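Local coordinates for phosphate-binding protein PstS (Borrelia burgdorferi, PDB 4N13) that binds inorganic phosphate with micromolar affinity as the solute-binding component of the PstSACB ABC transporter that imports phosphate, at residues E81-D87 with K223-V229; A88-S94 with S183-L189. All coordinates share one frame; numbering follows the deposited sequence.

Interaction 1 of 2, residues E81-D87 with K223-V229; sequences ETVFAYD and KRNLIIV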
ATOM      1  N   GLU A  81     -10.523 -14.295   0.230  1.00 11.48           N
ATOM      2  CA  GLU A  81      -9.897 -13.170   0.902  1.00 12.28           C
ATOM      3  C   GLU A  81     -10.890 -12.183   1.493  1.00 11.53           C
ATOM      4  O   GLU A  81     -12.031 -12.038   1.017  1.00 13.99           O
ATOM      5  CB  GLU A  81      -8.935 -12.461  -0.048  1.00 16.49           C
ATOM      6  CG  GLU A  81      -9.574 -11.918  -1.301  1.00 20.94           C
ATOM      7  CD  GLU A  81      -9.848 -10.442  -1.199  1.00 26.74           C
ATOM      8  OE1 GLU A  81      -9.926  -9.762  -2.245  1.00 31.37           O
ATOM      9  OE2 GLU A  81      -9.953  -9.954  -0.063  1.00 26.30           O
ATOM     10  N   THR A  82     -10.420 -11.501   2.534  1.00  9.99           N
ATOM     11  CA  THR A  82     -11.133 -10.411   3.176  1.00 11.34           C
ATOM     12  C   THR A  82     -10.121  -9.317   3.449  1.00  8.38           C
ATOM     13  O   THR A  82      -9.088  -9.571   4.033  1.00  9.28           O
ATOM     14  CB  THR A  82     -11.723 -10.868   4.519  1.00 16.26           C
ATOM     15  OG1 THR A  82     -12.678 -11.902   4.276  1.00 20.36           O
ATOM     16  CG2 THR A  82     -12.393  -9.710   5.255  1.00 18.61           C
ATOM     17  N   VAL A  83     -10.417  -8.092   3.053  1.00  9.20           N
ATOM     18  CA  VAL A  83      -9.512  -6.969   3.305  1.00  8.63           C
ATOM     19  C   VAL A  83      -9.590  -6.566   4.778  1.00  7.91           C
ATOM     20  O   VAL A  83     -10.683  -6.551   5.376  1.00  9.80           O
ATOM     21  CB  VAL A  83      -9.862  -5.777   2.389  1.00  9.48           C
ATOM     22  CG1 VAL A  83     -11.214  -5.202   2.691  1.00 12.65           C
ATOM     23  CG2 VAL A  83      -8.817  -4.665   2.500  1.00 11.33           C
ATOM     24  N   PHE A  84      -8.440  -6.230   5.380  1.00  7.57           N
ATOM     25  CA  PHE A  84      -8.441  -5.745   6.767  1.00  7.65           C
ATOM     26  C   PHE A  84      -7.614  -4.486   6.977  1.00  8.63           C
ATOM     27  O   PHE A  84      -7.629  -3.960   8.062  1.00 10.14           O
ATOM     28  CB  PHE A  84      -7.992  -6.829   7.762  1.00  8.73           C
ATOM     29  CG  PHE A  84      -6.513  -7.044   7.800  1.00  9.58           C
ATOM     30  CD1 PHE A  84      -5.745  -6.533   8.829  1.00 10.71           C
ATOM     31  CD2 PHE A  84      -5.878  -7.753   6.794  1.00  9.79           C
ATOM     32  CE1 PHE A  84      -4.379  -6.730   8.856  1.00 12.33           C
ATOM     33  CE2 PHE A  84      -4.513  -7.937   6.818  1.00 11.46           C
ATOM     34  CZ  PHE A  84      -3.771  -7.440   7.847  1.00 12.24           C
ATOM     35  N   ALA A  85      -6.904  -4.014   5.956  1.00  7.17           N
ATOM     36  CA  ALA A  85      -6.103  -2.802   6.081  1.00  7.32           C
ATOM     37  C   ALA A  85      -5.700  -2.318   4.716  1.00  6.70           C
ATOM     38  O   ALA A  85      -5.755  -3.084   3.754  1.00  7.61           O
ATOM     39  CB  ALA A  85      -4.869  -3.036   6.960  1.00  9.17           C
ATOM     40  N   TYR A  86      -5.252  -1.060   4.650  1.00  7.51           N
ATOM     41  CA  TYR A  86      -4.768  -0.469   3.405  1.00  7.62           C
ATOM     42  C   TYR A  86      -3.439   0.221   3.629  1.00  7.75           C
ATOM     43  O   TYR A  86      -3.230   0.855   4.674  1.00  9.86           O
ATOM     44  CB  TYR A  86      -5.741   0.564   2.851  1.00  9.64           C
ATOM     45  CG  TYR A  86      -7.101   0.006   2.585  1.00 12.02           C
ATOM     46  CD1 TYR A  86      -7.385  -0.648   1.402  1.00 12.53           C
ATOM     47  CD2 TYR A  86      -8.113   0.135   3.520  1.00 13.00           C
ATOM     48  CE1 TYR A  86      -8.657  -1.163   1.161  1.00 14.75           C
ATOM     49  CE2 TYR A  86      -9.362  -0.369   3.293  1.00 17.14           C
ATOM     50  CZ  TYR A  86      -9.640  -1.005   2.117  1.00 15.62           C
ATOM     51  OH  TYR A  86     -10.915  -1.506   1.929  1.00 20.39           O
ATOM     52  N   ASP A  87      -2.561   0.078   2.647  1.00  8.49           N
ATOM     53  CA  ASP A  87      -1.271   0.745   2.591  1.00  9.66           C
ATOM     54  C   ASP A  87      -1.314   1.660   1.385  1.00  9.00           C
ATOM     55  O   ASP A  87      -1.017   1.256   0.249  1.00  9.37           O
ATOM     56  CB  ASP A  87      -0.178  -0.319   2.465  1.00 12.35           C
ATOM     57  CG  ASP A  87       1.166   0.260   2.177  1.00 18.60           C
ATOM     58  OD1 ASP A  87       1.369   1.436   2.514  1.00 20.40           O
ATOM     59  OD2 ASP A  87       2.022  -0.474   1.627  1.00 23.43           O
ATOM     60  N   LYS A 223      -3.124   2.274  -3.691  1.00  7.39           N
ATOM     61  CA  LYS A 223      -2.961   1.591  -2.418  1.00  7.67           C
ATOM     62  C   LYS A 223      -2.852   0.110  -2.632  1.00  8.02           C
ATOM     63  O   LYS A 223      -3.388  -0.422  -3.597  1.00  9.68           O
ATOM     64  CB  LYS A 223      -4.119   1.880  -1.450  1.00  8.63           C
ATOM     65  CG  LYS A 223      -5.441   1.160  -1.739  1.00 10.97           C
ATOM     66  CD  LYS A 223      -6.271   1.816  -2.800  1.00 14.04           C
ATOM     67  CE  LYS A 223      -7.661   1.175  -2.920  1.00 15.63           C
ATOM     68  NZ  LYS A 223      -7.561  -0.216  -3.474  1.00 18.79           N
ATOM     69  N   ARG A 224      -2.153  -0.548  -1.715  1.00  7.84           N
ATOM     70  CA  ARG A 224      -2.216  -1.991  -1.581  1.00  8.29           C
ATOM     71  C   ARG A 224      -3.305  -2.335  -0.586  1.00  7.68           C
ATOM     72  O   ARG A 224      -3.447  -1.698   0.457  1.00  8.65           O
ATOM     73  CB  ARG A 224      -0.887  -2.537  -1.088  1.00 11.23           C
ATOM     74  CG  ARG A 224       0.271  -2.320  -2.047  1.00 15.41           C
ATOM     75  CD  ARG A 224       1.278  -3.393  -1.808  1.00 18.90           C
ATOM     76  NE  ARG A 224       2.534  -3.301  -2.546  1.00 18.71           N
ATOM     77  CZ  ARG A 224       2.799  -3.917  -3.699  1.00 19.04           C
ATOM     78  NH1 ARG A 224       1.863  -4.602  -4.343  1.00 21.22           N
ATOM     79  NH2 ARG A 224       4.009  -3.836  -4.218  1.00 19.40           N
ATOM     80  N   ASN A 225      -4.071  -3.353  -0.923  1.00  8.68           N
ATOM     81  CA  ASN A 225      -5.104  -3.885  -0.044  1.00  9.31           C
ATOM     82  C   ASN A 225      -4.512  -5.051   0.743  1.00  9.69           C
ATOM     83  O   ASN A 225      -4.069  -6.042   0.153  1.00 11.91           O
ATOM     84  CB  ASN A 225      -6.292  -4.379  -0.883  1.00 10.42           C
ATOM     85  CG  ASN A 225      -7.096  -3.253  -1.534  1.00 14.97           C
ATOM     86  OD1 ASN A 225      -6.768  -2.094  -1.426  1.00 13.98           O
ATOM     87  ND2 ASN A 225      -8.184  -3.622  -2.208  1.00 19.50           N
ATOM     88  N   LEU A 226      -4.436  -4.927   2.061  1.00  8.61           N
ATOM     89  CA  LEU A 226      -3.902  -6.002   2.898  1.00  8.23           C
ATOM     90  C   LEU A 226      -5.038  -6.961   3.205  1.00  7.57           C
ATOM     91  O   LEU A 226      -6.074  -6.552   3.740  1.00  8.50           O
ATOM     92  CB  LEU A 226      -3.290  -5.443   4.179  1.00 10.16           C
ATOM     93  CG  LEU A 226      -1.800  -5.075   4.086  1.00 15.34           C
ATOM     94  CD1 LEU A 226      -0.926  -6.325   4.080  1.00 16.38           C
ATOM     95  CD2 LEU A 226      -1.497  -4.273   2.843  1.00 15.59           C
ATOM     96  N   ILE A 227      -4.842  -8.223   2.848  1.00  6.96           N
ATOM     97  CA  ILE A 227      -5.928  -9.202   2.837  1.00  6.81           C
ATOM     98  C   ILE A 227      -5.583 -10.416   3.681  1.00  5.75           C
ATOM     99  O   ILE A 227      -4.431 -10.862   3.771  1.00  7.15           O
ATOM    100  CB  ILE A 227      -6.316  -9.655   1.397  1.00  7.74           C
ATOM    101  CG1 ILE A 227      -5.123 -10.214   0.632  1.00  8.80           C
ATOM    102  CG2 ILE A 227      -6.970  -8.514   0.646  1.00  9.76           C
ATOM    103  CD1 ILE A 227      -5.514 -10.827  -0.696  1.00 10.15           C
ATOM    104  N   ILE A 228      -6.629 -10.946   4.308  1.00  5.86           N
ATOM    105  CA  ILE A 228      -6.619 -12.197   5.039  1.00  5.66           C
ATOM    106  C   ILE A 228      -7.074 -13.267   4.060  1.00  5.92           C
ATOM    107  O   ILE A 228      -8.163 -13.168   3.490  1.00  8.15           O
ATOM    108  CB  ILE A 228      -7.636 -12.139   6.195  1.00  6.24           C
ATOM    109  CG1 ILE A 228      -7.245 -11.054   7.195  1.00  7.37           C
ATOM    110  CG2 ILE A 228      -7.776 -13.497   6.879  1.00  8.33           C
ATOM    111  CD1 ILE A 228      -8.381 -10.627   8.095  1.00  7.73           C
ATOM    112  N   VAL A 229      -6.246 -14.277   3.881  1.00  5.87           N
ATOM    113  CA  VAL A 229      -6.474 -15.338   2.905  1.00  6.82           C
ATOM    114  C   VAL A 229      -6.624 -16.673   3.624  1.00  6.00           C
ATOM    115  O   VAL A 229      -5.789 -17.047   4.447  1.00  6.42           O
ATOM    116  CB  VAL A 229      -5.321 -15.417   1.873  1.00  7.03           C
ATOM    117  CG1 VAL A 229      -5.631 -16.440   0.781  1.00  7.95           C
ATOM    118  CG2 VAL A 229      -5.043 -14.045   1.263  1.00  8.65           C
TER
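Thr82, Phe84, Ala85 and Asp87 pair antiparallel with Ile228, Leu226 and Arg224, the two strand axes running at 134° with a classic beta bulge in the middle. At the bulge Phe84 and Ala85 both face Leu226, whose carbonyl O takes a firm bond from Phe84 N at 2.9 Å and a weak one from Ala85 N at 3.5 Å. The register therefore slips by one residue, from Val83 opposite Ile227 to Ala85 opposite Leu226. This pairing belongs to the central sheet of one lobe of the two-lobed periplasmic binding protein fold, class II.

The bulge leaves Ala85 on the same face as Ile228 and Leu226, and the end of the Phe84 side chain packs there too. CG1 of Ile228 meets CD2 of the Phe84 ring at 3.6 Å, the two side chains crossing at about a right angle. Ala85 CB covers one face of that ring near its rim, and CB of Leu226 touches CE2 of Phe84 at 3.8 Å. Met246 of helix 237-246 and Ile65 of strand 63-66 close round Phe84 and Ile228. Leu226 lies next to Thr21, which by similarity binds phosphate. Arg224, on that same face, reaches past the contact to a salt bridge with Asp145 and a hydrogen bond with Ser142 of helix 138-151.

On the face of Tyr86, Glu81 bends at its second torsion (chi2 100°), which brings OE2 to 3.4 Å from CG2 of Ile227. Tyr86 and Asn225 run side by side in the same direction, ring and amide planes 83° apart. The amide oxygen OD1 of Asn225 sits at the ring edge, 3.2 Å from CD1 of Tyr86, and the same oxygen accepts a bond from Lys223 NZ at 2.9 Å.

Interaction 2 of 2, residues A88-S94 with S183-L189; sequences ALIFITS and SIGYIGL
Tyr186 lays its CB over one face of the Phe91 ring, a CH-pi contact 3.9 Å from the ring centroid and 18° off the normal. The two side chains run side by side, their rings oblique to each other. Beside them Leu89 CD2 reaches Tyr186 CD1, and Ile184 CD1 reaches Phe91 CD1. On the other face Ile90 and Ile187 meet through their CG1 atoms at 3.6 Å; each holds CG1 between backbone N and carbonyl carbon (chi1 68° and 61°), turning these branches to each other. Ile187 CD1 also touches Ile92 CG2.

The backbones beneath form a regular antiparallel pair in the second lobe of the class II binding protein fold. Ile90 N donates to Ile187 O at 2.8 Å and Ile92 N to Gly185 O at 2.9 Å, with return bonds from Ile187 N and Gly185 N. At one end Leu189 N holds Ala88 O; at the other, Ser183 N bonds Ser94 OG at 3.0 Å, and the same hydroxyl is hydrogen-bonded to Glu96 OE2.

Further out, Leu107 of helix 104-111 packs on Phe91 and Ile184, and helix 170-179 covers Ile187. Tyr186 OH bonds Asn132, and Leu89 touches Ser139, a phosphate ligand by similarity.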
ATOM      1  N   ALA A  88      -1.713   2.897   1.632  1.00  8.73           N
ATOM      2  CA  ALA A  88      -1.937   3.878   0.575  1.00  8.32           C
ATOM      3  C   ALA A  88      -0.766   4.821   0.387  1.00  7.15           C
ATOM      4  O   ALA A  88      -0.075   5.167   1.347  1.00  8.27           O
ATOM      5  CB  ALA A  88      -3.205   4.684   0.865  1.00 10.13           C
ATOM      6  N   LEU A  89      -0.577   5.261  -0.847  1.00  6.63           N
ATOM      7  CA  LEU A  89       0.443   6.265  -1.170  1.00  7.63           C
ATOM      8  C   LEU A  89      -0.215   7.441  -1.851  1.00  7.07           C
ATOM      9  O   LEU A  89      -1.235   7.288  -2.543  1.00  8.16           O
ATOM     10  CB  LEU A  89       1.536   5.693  -2.069  1.00  9.47           C
ATOM     11  CG  LEU A  89       2.301   4.557  -1.399  1.00 12.26           C
ATOM     12  CD1 LEU A  89       1.691   3.196  -1.771  1.00 15.46           C
ATOM     13  CD2 LEU A  89       3.763   4.669  -1.724  1.00 16.99           C
ATOM     14  N   ILE A  90       0.398   8.603  -1.670  1.00  5.59           N
ATOM     15  CA  ILE A  90      -0.114   9.848  -2.209  1.00  4.88           C
ATOM     16  C   ILE A  90       1.020  10.580  -2.916  1.00  4.72           C
ATOM     17  O   ILE A  90       2.201  10.351  -2.642  1.00  5.95           O
ATOM     18  CB  ILE A  90      -0.720  10.721  -1.085  1.00  6.44           C
ATOM     19  CG1 ILE A  90       0.356  11.233  -0.130  1.00  6.55           C
ATOM     20  CG2 ILE A  90      -1.757   9.903  -0.333  1.00  8.76           C
ATOM     21  CD1 ILE A  90      -0.174  12.080   1.031  1.00  9.09           C
ATOM     22  N   PHE A  91       0.637  11.411  -3.865  1.00  5.27           N
ATOM     23  CA  PHE A  91       1.576  12.179  -4.664  1.00  5.65           C
ATOM     24  C   PHE A  91       1.560  13.642  -4.240  1.00  5.09           C
ATOM     25  O   PHE A  91       0.493  14.263  -4.129  1.00  6.84           O
ATOM     26  CB  PHE A  91       1.253  12.006  -6.142  1.00  6.19           C
ATOM     27  CG  PHE A  91       1.718  10.675  -6.659  1.00  7.71           C
ATOM     28  CD1 PHE A  91       2.959  10.566  -7.263  1.00  8.43           C
ATOM     29  CD2 PHE A  91       0.991   9.524  -6.447  1.00 10.38           C
ATOM     30  CE1 PHE A  91       3.443   9.336  -7.706  1.00 10.81           C
ATOM     31  CE2 PHE A  91       1.484   8.280  -6.887  1.00 11.81           C
ATOM     32  CZ  PHE A  91       2.696   8.219  -7.520  1.00 10.68           C
ATOM     33  N   ILE A  92       2.743  14.170  -3.993  1.00  5.94           N
ATOM     34  CA  ILE A  92       2.914  15.541  -3.553  1.00  6.38           C
ATOM     35  C   ILE A  92       3.738  16.309  -4.570  1.00  6.48           C
ATOM     36  O   ILE A  92       4.612  15.744  -5.252  1.00  7.29           O
ATOM     37  CB  ILE A  92       3.568  15.647  -2.161  1.00  7.33           C
ATOM     38  CG1 ILE A  92       4.878  14.874  -2.078  1.00  8.66           C
ATOM     39  CG2 ILE A  92       2.586  15.133  -1.099  1.00  8.42           C
ATOM     40  CD1 ILE A  92       5.687  15.207  -0.851  1.00  9.14           C
ATOM     41  N   THR A  93       3.441  17.604  -4.691  1.00  6.78           N
ATOM     42  CA  THR A  93       4.177  18.453  -5.606  1.00  7.34           C
ATOM     43  C   THR A  93       4.604  19.720  -4.923  1.00  7.76           C
ATOM     44  O   THR A  93       4.057  20.139  -3.893  1.00  7.55           O
ATOM     45  CB  THR A  93       3.364  18.827  -6.873  1.00  9.95           C
ATOM     46  OG1 THR A  93       2.345  19.765  -6.546  1.00 12.01           O
ATOM     47  CG2 THR A  93       2.750  17.613  -7.531  1.00 10.48           C
ATOM     48  N   SER A  94       5.570  20.384  -5.537  1.00  7.18           N
ATOM     49  CA  SER A  94       5.885  21.735  -5.106  1.00  9.14           C
ATOM     50  C   SER A  94       4.699  22.675  -5.375  1.00 10.48           C
ATOM     51  O   SER A  94       3.871  22.404  -6.229  1.00 11.90           O
ATOM     52  CB  SER A  94       7.171  22.200  -5.750  1.00 12.45           C
ATOM     53  OG  SER A  94       7.119  22.022  -7.128  1.00 12.51           O
ATOM     54  N   SER A 183       8.479  20.001  -8.856  1.00  6.67           N
ATOM     55  CA  SER A 183       8.785  18.637  -8.493  1.00  6.02           C
ATOM     56  C   SER A 183       7.550  17.859  -8.072  1.00  5.41           C
ATOM     57  O   SER A 183       6.518  18.419  -7.713  1.00  6.56           O
ATOM     58  CB  SER A 183       9.844  18.612  -7.393  1.00  6.61           C
ATOM     59  OG  SER A 183       9.351  19.191  -6.230  1.00  7.95           O
ATOM     60  N   ILE A 184       7.686  16.540  -8.149  1.00  5.78           N
ATOM     61  CA  ILE A 184       6.647  15.598  -7.766  1.00  5.09           C
ATOM     62  C   ILE A 184       7.328  14.373  -7.149  1.00  5.84           C
ATOM     63  O   ILE A 184       8.329  13.872  -7.676  1.00  6.36           O
ATOM     64  CB  ILE A 184       5.729  15.198  -8.966  1.00  6.67           C
ATOM     65  CG1 ILE A 184       4.656  14.200  -8.514  1.00  6.89           C
ATOM     66  CG2 ILE A 184       6.533  14.654 -10.158  1.00  7.19           C
ATOM     67  CD1 ILE A 184       3.597  13.957  -9.568  1.00  7.85           C
ATOM     68  N   GLY A 185       6.759  13.882  -6.054  1.00  5.55           N
ATOM     69  CA  GLY A 185       7.208  12.669  -5.394  1.00  5.81           C
ATOM     70  C   GLY A 185       6.040  11.915  -4.796  1.00  5.17           C
ATOM     71  O   GLY A 185       4.896  12.380  -4.867  1.00  6.26           O
ATOM     72  N   TYR A 186       6.322  10.772  -4.181  1.00  5.91           N
ATOM     73  CA  TYR A 186       5.281   9.986  -3.531  1.00  6.22           C
ATOM     74  C   TYR A 186       5.680   9.572  -2.139  1.00  6.64           C
ATOM     75  O   TYR A 186       6.841   9.295  -1.863  1.00  6.48           O
ATOM     76  CB  TYR A 186       4.892   8.750  -4.337  1.00  6.70           C
ATOM     77  CG  TYR A 186       6.017   7.824  -4.755  1.00  6.72           C
ATOM     78  CD1 TYR A 186       6.461   6.812  -3.909  1.00  7.52           C
ATOM     79  CD2 TYR A 186       6.621   7.946  -5.990  1.00  6.50           C
ATOM     80  CE1 TYR A 186       7.468   5.965  -4.286  1.00  7.65           C
ATOM     81  CE2 TYR A 186       7.642   7.089  -6.369  1.00  6.88           C
ATOM     82  CZ  TYR A 186       8.061   6.095  -5.504  1.00  7.78           C
ATOM     83  OH  TYR A 186       9.044   5.193  -5.848  1.00  8.48           O
ATOM     84  N   ILE A 187       4.691   9.571  -1.252  1.00  5.72           N
ATOM     85  CA  ILE A 187       4.863   9.255   0.161  1.00  5.66           C
ATOM     86  C   ILE A 187       3.696   8.423   0.671  1.00  5.58           C
ATOM     87  O   ILE A 187       2.624   8.428   0.084  1.00  6.23           O
ATOM     88  CB  ILE A 187       5.007  10.544   1.037  1.00  7.04           C
ATOM     89  CG1 ILE A 187       3.756  11.414   0.919  1.00  7.44           C
ATOM     90  CG2 ILE A 187       6.270  11.302   0.683  1.00  7.49           C
ATOM     91  CD1 ILE A 187       3.802  12.710   1.733  1.00  9.29           C
ATOM     92  N   GLY A 188       3.910   7.741   1.781  1.00  5.85           N
ATOM     93  CA  GLY A 188       2.816   7.062   2.437  1.00  6.10           C
ATOM     94  C   GLY A 188       1.769   8.029   2.927  1.00  5.97           C
ATOM     95  O   GLY A 188       2.073   9.152   3.336  1.00  6.89           O
ATOM     96  N   LEU A 189       0.524   7.567   2.949  1.00  6.74           N
ATOM     97  CA  LEU A 189      -0.596   8.367   3.405  1.00  6.92           C
ATOM     98  C   LEU A 189      -0.370   8.960   4.801  1.00  8.04           C
ATOM     99  O   LEU A 189      -0.854  10.058   5.105  1.00  9.38           O
ATOM    100  CB  LEU A 189      -1.859   7.499   3.413  1.00  7.11           C
ATOM    101  CG  LEU A 189      -3.132   8.135   3.951  1.00  8.54           C
ATOM    102  CD1 LEU A 189      -3.557   9.331   3.088  1.00 10.58           C
ATOM    103  CD2 LEU A 189      -4.221   7.060   4.008  1.00 11.01           C
TER

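In the fold
From the N terminus the chain first lays down strands 12-18, 40-45 and 63-66 of one lobe, then enters strand 80-93, whose first half serves interaction 1 and second half interaction 2. It builds the second lobe and comes back against this strand at 183-189, where interaction 2 closes a loop of 88 intervening residues. Strand 223-230 then re-enters the first lobe, and interaction 1 closes the larger loop of 135 intervening residues, inside which the loop of interaction 2 is nested. The contact centres lie about 21 Å apart, yet they meet where Lys223 CB packs on Ala88 CA at 3.6 Å. Each contact pairs strands within one lobe; the continuous strand 80-93 joins the lobes.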